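Local coordinates for capsule biosynthesis protein capD (Bacillus anthracis, PDB 3G9K) that cleaves the poly-gamma-D-glutamate capsule of the anthrax bacillus and joins the fragments to peptidoglycan through a new amide bond, at residues R57-P62 / R81-L86; R108-K113 / A144-V149. One frame throughout, in Å; residues are numbered along the deposited sequence.

The two contacts follow one another along the chain, interaction 1 closing before interaction 2 opens, and their centres lie 10 Å apart in the core of the small subunit. In interaction 1 the loop 57-62, which leads into strand 63-67, meets helix 82-94; in interaction 2 strand 109-112, outermost of its three-stranded mixed sheet within this chain, meets the loop that leads into strand 150-155. Arg81 joins them: its NE lies 2.7 Å from O of Phe145, a probable hydrogen bond, while its guanidinium reaches a bound glutamic acid. Packing of Ile85 on Phe146 adds to the join. Interaction 1 thus supplies Arg81 to one of two neighbouring glutamic acid sites, and interaction 2 lies behind it.

Interaction 1: R57-P62 / R81-L86; sequences RTFMAP and RIPQIL. With GLU (glutamic acid), chain E.
Phe59 and Ile82 bury the most surface here, and they meet mainly through the backbone: CG2 of Ile82 rests 3.6 Å from O of Phe59. The other branch of Ile82 reaches Met60. With CG1 beside its backbone N (chi1 -74°) and the chain then extended, CD1 comes to CA of Met60 at 3.5 Å and also touches CG of that selenomethionine. Pro83 packs against the Phe59 ring, crossing it at about a right angle, with its CD oblique to CD1 of Phe59 at 3.9 Å; the ring also stacks on Tyr279 of the partner chain. No hydrogen bond links the segments; the contact is van der Waals packing, partly against a backbone carbonyl. The loop is shaped by an ST turn, in which N of Met60 donates to OG1 of Thr58 (3.1 Å, 169°). Just before Ile82, Arg81 points away from the loop and bends at chi3 so that its guanidinium meets O of the glutamic acid edge-on, through NH2 at 3.3 Å and more weakly through NH1. Met60 also packs near Thr1, the nucleophile. The arrangement belongs to the active site of an Ntn-type gamma-glutamyltransferase, where the turn leading into the helix carries Arg81, a residue that binds poly-gamma-D-glutamate.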
loop_
_atom_site.group_PDB
_atom_site.type_symbol
_atom_site.label_atom_id
_atom_site.label_comp_id
_atom_site.label_asym_id
_atom_site.label_seq_id
_atom_site.Cartn_x
_atom_site.Cartn_y
_atom_site.Cartn_z
ATOM N N ARG B 57 -0.266 8.502 -12.283
ATOM C CA ARG B 57 -1.382 7.650 -11.890
ATOM C C ARG B 57 -0.861 6.393 -11.172
ATOM O O ARG B 57 0.177 5.852 -11.541
ATOM C CB ARG B 57 -2.233 7.290 -13.115
ATOM C CG ARG B 57 -2.869 8.522 -13.828
ATOM C CD ARG B 57 -3.481 9.519 -12.818
ATOM N NE ARG B 57 -4.410 10.514 -13.396
ATOM C CZ ARG B 57 -5.720 10.326 -13.619
ATOM N NH1 ARG B 57 -6.323 9.158 -13.337
ATOM N NH2 ARG B 57 -6.442 11.319 -14.144
ATOM N N THR B 58 -1.576 5.947 -10.141
ATOM C CA THR B 58 -1.222 4.714 -9.440
ATOM C C THR B 58 -2.462 3.887 -9.196
ATOM O O THR B 58 -3.571 4.411 -9.029
ATOM C CB THR B 58 -0.470 4.980 -8.093
ATOM O OG1 THR B 58 -0.253 3.740 -7.402
ATOM C CG2 THR B 58 -1.258 5.920 -7.235
ATOM N N PHE B 59 -2.284 2.595 -9.179
ATOM C CA PHE B 59 -3.357 1.697 -8.938
ATOM C C PHE B 59 -3.583 1.431 -7.455
ATOM O O PHE B 59 -4.483 0.730 -7.099
ATOM C CB PHE B 59 -3.105 0.400 -9.692
ATOM C CG PHE B 59 -3.614 0.419 -11.107
ATOM C CD1 PHE B 59 -4.918 0.153 -11.382
ATOM C CD2 PHE B 59 -2.786 0.719 -12.138
ATOM C CE1 PHE B 59 -5.368 0.177 -12.657
ATOM C CE2 PHE B 59 -3.252 0.756 -13.413
ATOM C CZ PHE B 59 -4.528 0.480 -13.665
HETATM N N MSE B 60 -2.737 1.989 -6.606
HETATM C CA MSE B 60 -2.933 1.923 -5.148
HETATM C C MSE B 60 -4.328 2.406 -4.766
HETATM O O MSE B 60 -4.809 3.404 -5.309
HETATM C CB MSE B 60 -1.873 2.747 -4.413
HETATM C CG MSE B 60 -0.448 2.171 -4.471
HETATM SE SE MSE B 60 0.749 3.228 -3.351
HETATM C CE MSE B 60 0.998 4.831 -4.458
ATOM N N ALA B 61 -4.947 1.727 -3.830
ATOM C CA ALA B 61 -6.304 2.006 -3.447
ATOM C C ALA B 61 -6.674 1.678 -1.989
ATOM O O ALA B 61 -7.479 0.851 -1.747
ATOM C CB ALA B 61 -7.229 1.339 -4.377
ATOM N N PRO B 62 -6.090 2.381 -1.037
ATOM C CA PRO B 62 -6.475 2.189 0.373
ATOM C C PRO B 62 -7.973 2.488 0.493
ATOM O O PRO B 62 -8.454 3.435 -0.123
ATOM C CB PRO B 62 -5.614 3.198 1.130
ATOM C CG PRO B 62 -5.176 4.211 0.050
ATOM C CD PRO B 62 -5.121 3.469 -1.220
ATOM N N ARG B 81 -2.162 -4.542 -10.693
ATOM C CA ARG B 81 -3.019 -5.690 -10.362
ATOM C C ARG B 81 -3.909 -5.433 -9.142
ATOM O O ARG B 81 -4.852 -6.182 -8.884
ATOM C CB ARG B 81 -2.157 -6.943 -10.144
ATOM C CG ARG B 81 -1.466 -7.343 -11.426
ATOM C CD ARG B 81 -0.396 -8.339 -11.323
ATOM N NE ARG B 81 0.538 -8.115 -10.231
ATOM C CZ ARG B 81 1.626 -7.354 -10.269
ATOM N NH1 ARG B 81 1.924 -6.628 -11.326
ATOM N NH2 ARG B 81 2.399 -7.278 -9.201
ATOM N N ILE B 82 -3.641 -4.341 -8.421
ATOM C CA ILE B 82 -4.245 -4.122 -7.114
ATOM C C ILE B 82 -5.750 -4.337 -7.094
ATOM O O ILE B 82 -6.242 -5.105 -6.265
ATOM C CB ILE B 82 -3.863 -2.748 -6.532
ATOM C CG1 ILE B 82 -2.388 -2.780 -6.039
ATOM C CG2 ILE B 82 -4.828 -2.382 -5.376
ATOM C CD1 ILE B 82 -1.816 -1.402 -5.655
ATOM N N PRO B 83 -6.501 -3.633 -7.965
ATOM C CA PRO B 83 -7.951 -3.845 -7.916
ATOM C C PRO B 83 -8.405 -5.205 -8.404
ATOM O O PRO B 83 -9.449 -5.669 -7.991
ATOM C CB PRO B 83 -8.505 -2.735 -8.777
ATOM C CG PRO B 83 -7.431 -2.382 -9.680
ATOM C CD PRO B 83 -6.132 -2.612 -8.952
ATOM N N GLN B 84 -7.600 -5.850 -9.243
ATOM C CA GLN B 84 -7.841 -7.267 -9.607
ATOM C C GLN B 84 -7.624 -8.222 -8.456
ATOM O O GLN B 84 -8.222 -9.263 -8.404
ATOM C CB GLN B 84 -6.957 -7.684 -10.771
ATOM C CG GLN B 84 -7.347 -6.981 -12.087
ATOM C CD GLN B 84 -6.708 -7.655 -13.261
ATOM O OE1 GLN B 84 -5.796 -7.114 -13.889
ATOM N NE2 GLN B 84 -7.126 -8.867 -13.518
ATOM N N ILE B 85 -6.711 -7.869 -7.558
ATOM C CA ILE B 85 -6.487 -8.631 -6.363
ATOM C C ILE B 85 -7.619 -8.444 -5.368
ATOM O O ILE B 85 -8.164 -9.437 -4.850
ATOM C CB ILE B 85 -5.110 -8.242 -5.749
ATOM C CG1 ILE B 85 -3.979 -8.733 -6.679
ATOM C CG2 ILE B 85 -4.948 -8.795 -4.329
ATOM C CD1 ILE B 85 -2.679 -7.985 -6.559
ATOM N N LEU B 86 -8.008 -7.179 -5.125
ATOM C CA LEU B 86 -8.986 -6.873 -4.094
ATOM C C LEU B 86 -10.428 -7.247 -4.431
ATOM O O LEU B 86 -11.206 -7.568 -3.528
ATOM C CB LEU B 86 -8.895 -5.395 -3.678
ATOM C CG LEU B 86 -7.616 -5.026 -2.884
ATOM C CD1 LEU B 86 -7.450 -3.516 -2.719
ATOM C CD2 LEU B 86 -7.558 -5.748 -1.500
HETATM N N GLU E . 5.608 -4.401 -12.350
HETATM C CA GLU E . 5.446 -3.230 -11.431
HETATM C C GLU E . 4.800 -3.590 -10.084
HETATM O O GLU E . 4.261 -4.691 -9.897
HETATM C CB GLU E . 4.653 -2.105 -12.098
HETATM C CG GLU E . 3.151 -2.310 -12.153
HETATM C CD GLU E . 2.438 -1.013 -12.463
HETATM O OE1 GLU E . 2.592 -0.051 -11.667
HETATM O OE2 GLU E . 1.739 -0.950 -13.505
#

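Interaction 2: R108-K113 / A144-V149; sequences RFTFEK and AFFGGV
This is a buried contact of mixed character, an arginine-to-carbonyl bond beside aromatic packing, where strand 109-112, outermost of its sheet within this chain, and the residue before it meet the loop leading into strand 150-155. Arg108 and Phe146 carry it, their side chains sliding past each other in opposite directions. The arginine runs extended from CG to NE, which takes NH1 as far as O of Phe146, 2.8 Å away at an N-H...O angle of 154°. The oxygen lies in the guanidinium plane, but the donor sits above the carbonyl plane. Nearer the backbone, CB of Arg108 packs obliquely on the Phe146 ring, 3.8 Å from CD1. Further along the ring, CE1 of Phe146 comes 3.9 Å from CA of Phe109, and N of Thr110 lies at the ring's edge. CG2 of Thr110 touches the same ring, while its OG1 approaches the edge of the Phe145 ring, 3.8 Å from CE2. Within the loop the two phenylalanines are packed together, CD2 of Phe145 lying 3.5 Å above the plane of the Phe146 ring, over its centre. At the far end CG2 of Val149 meets NH2 of Arg108 at 3.7 Å. Asp166 forms a salt bridge with NH1 of Arg108 and also accepts from N of Val149, so one carboxylate ties both sides together. Gly147 O accepts from NE of Arg169, and the Phe145 ring makes a cation-pi contact with Arg81. The loop is consistent with a second shell behind two neighbouring glutamic acid sites, touching two arginines that bind poly-gamma-D-glutamate.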
loop_
_atom_site.group_PDB
_atom_site.type_symbol
_atom_site.label_atom_id
_atom_site.label_comp_id
_atom_site.label_asym_id
_atom_site.label_seq_id
_atom_site.Cartn_x
_atom_site.Cartn_y
_atom_site.Cartn_z
ATOM N N ARG B 108 -4.671 -16.878 -6.346
ATOM C CA ARG B 108 -5.216 -15.758 -7.078
ATOM C C ARG B 108 -4.952 -15.858 -8.581
ATOM O O ARG B 108 -4.124 -16.671 -9.025
ATOM C CB ARG B 108 -4.610 -14.471 -6.532
ATOM C CG ARG B 108 -5.083 -14.161 -5.118
ATOM C CD ARG B 108 -4.321 -13.035 -4.481
ATOM N NE ARG B 108 -4.713 -12.937 -3.079
ATOM C CZ ARG B 108 -4.055 -12.258 -2.142
ATOM N NH1 ARG B 108 -3.020 -11.497 -2.459
ATOM N NH2 ARG B 108 -4.488 -12.326 -0.879
ATOM N N PHE B 109 -5.660 -15.012 -9.325
ATOM C CA PHE B 109 -5.433 -14.818 -10.762
ATOM C C PHE B 109 -5.632 -13.362 -11.141
ATOM O O PHE B 109 -6.465 -12.664 -10.552
ATOM C CB PHE B 109 -6.410 -15.673 -11.580
ATOM C CG PHE B 109 -7.852 -15.360 -11.308
ATOM C CD1 PHE B 109 -8.548 -16.058 -10.333
ATOM C CD2 PHE B 109 -8.504 -14.372 -12.003
ATOM C CE1 PHE B 109 -9.872 -15.769 -10.065
ATOM C CE2 PHE B 109 -9.821 -14.065 -11.740
ATOM C CZ PHE B 109 -10.513 -14.772 -10.772
ATOM N N THR B 110 -4.891 -12.918 -12.149
ATOM C CA THR B 110 -5.078 -11.584 -12.732
ATOM C C THR B 110 -4.973 -11.670 -14.255
ATOM O O THR B 110 -4.481 -12.652 -14.781
ATOM C CB THR B 110 -4.008 -10.573 -12.238
ATOM O OG1 THR B 110 -2.713 -10.975 -12.697
ATOM C CG2 THR B 110 -4.002 -10.496 -10.693
ATOM N N PHE B 111 -5.399 -10.615 -14.935
ATOM C CA PHE B 111 -5.402 -10.572 -16.395
ATOM C C PHE B 111 -4.592 -9.405 -16.928
ATOM O O PHE B 111 -4.613 -8.314 -16.365
ATOM C CB PHE B 111 -6.828 -10.495 -16.890
ATOM C CG PHE B 111 -7.618 -11.718 -16.572
ATOM C CD1 PHE B 111 -8.371 -11.790 -15.409
ATOM C CD2 PHE B 111 -7.563 -12.821 -17.401
ATOM C CE1 PHE B 111 -9.087 -12.928 -15.105
ATOM C CE2 PHE B 111 -8.279 -13.952 -17.098
ATOM C CZ PHE B 111 -9.045 -13.998 -15.941
ATOM N N GLU B 112 -3.906 -9.651 -18.020
ATOM C CA GLU B 112 -3.103 -8.671 -18.693
ATOM C C GLU B 112 -3.368 -8.889 -20.173
ATOM O O GLU B 112 -3.048 -9.914 -20.705
ATOM C CB GLU B 112 -1.658 -8.901 -18.342
ATOM C CG GLU B 112 -0.656 -8.307 -19.266
ATOM C CD GLU B 112 -0.475 -6.854 -19.023
ATOM O OE1 GLU B 112 -1.352 -6.087 -19.425
ATOM O OE2 GLU B 112 0.530 -6.458 -18.427
ATOM N N LYS B 113 -4.018 -7.939 -20.813
ATOM C CA LYS B 113 -4.483 -8.164 -22.149
ATOM C C LYS B 113 -5.138 -9.508 -22.197
ATOM O O LYS B 113 -5.956 -9.820 -21.380
ATOM C CB LYS B 113 -3.330 -8.128 -23.145
ATOM C CG LYS B 113 -2.957 -6.746 -23.617
ATOM C CD LYS B 113 -2.333 -5.962 -22.486
ATOM C CE LYS B 113 -1.487 -4.773 -22.928
ATOM N NZ LYS B 113 -0.852 -4.162 -21.724
ATOM N N ALA B 144 4.869 -12.495 -4.287
ATOM C CA ALA B 144 4.683 -11.035 -4.238
ATOM C C ALA B 144 3.919 -10.453 -5.454
ATOM O O ALA B 144 3.280 -9.391 -5.347
ATOM C CB ALA B 144 6.038 -10.327 -4.046
ATOM N N PHE B 145 3.933 -11.164 -6.587
ATOM C CA PHE B 145 3.224 -10.726 -7.786
ATOM C C PHE B 145 1.732 -10.554 -7.533
ATOM O O PHE B 145 1.094 -9.693 -8.114
ATOM C CB PHE B 145 3.427 -11.756 -8.911
ATOM C CG PHE B 145 2.796 -11.369 -10.202
ATOM C CD1 PHE B 145 3.454 -10.524 -11.081
ATOM C CD2 PHE B 145 1.513 -11.807 -10.531
ATOM C CE1 PHE B 145 2.877 -10.151 -12.244
ATOM C CE2 PHE B 145 0.918 -11.423 -11.708
ATOM C CZ PHE B 145 1.604 -10.595 -12.575
ATOM N N PHE B 146 1.164 -11.415 -6.706
ATOM C CA PHE B 146 -0.277 -11.401 -6.480
ATOM C C PHE B 146 -0.665 -10.581 -5.255
ATOM O O PHE B 146 -1.795 -10.667 -4.780
ATOM C CB PHE B 146 -0.800 -12.832 -6.419
ATOM C CG PHE B 146 -0.762 -13.520 -7.763
ATOM C CD1 PHE B 146 -1.744 -13.283 -8.692
ATOM C CD2 PHE B 146 0.275 -14.348 -8.100
ATOM C CE1 PHE B 146 -1.700 -13.891 -9.931
ATOM C CE2 PHE B 146 0.311 -14.977 -9.348
ATOM C CZ PHE B 146 -0.667 -14.730 -10.251
ATOM N N GLY B 147 0.287 -9.808 -4.741
ATOM C CA GLY B 147 -0.027 -8.745 -3.762
ATOM C C GLY B 147 0.292 -9.081 -2.326
ATOM O O GLY B 147 1.143 -9.892 -2.058
ATOM N N GLY B 148 -0.437 -8.457 -1.407
ATOM C CA GLY B 148 -0.151 -8.533 0.037
ATOM C C GLY B 148 -1.243 -7.838 0.809
ATOM O O GLY B 148 -1.012 -6.733 1.380
ATOM N N VAL B 149 -2.412 -8.458 0.820
ATOM C CA VAL B 149 -3.638 -7.832 1.352
ATOM C C VAL B 149 -3.542 -7.805 2.884
ATOM O O VAL B 149 -3.267 -8.827 3.520
ATOM C CB VAL B 149 -4.917 -8.573 0.905
ATOM C CG1 VAL B 149 -6.190 -7.945 1.558
ATOM C CG2 VAL B 149 -5.039 -8.624 -0.660
#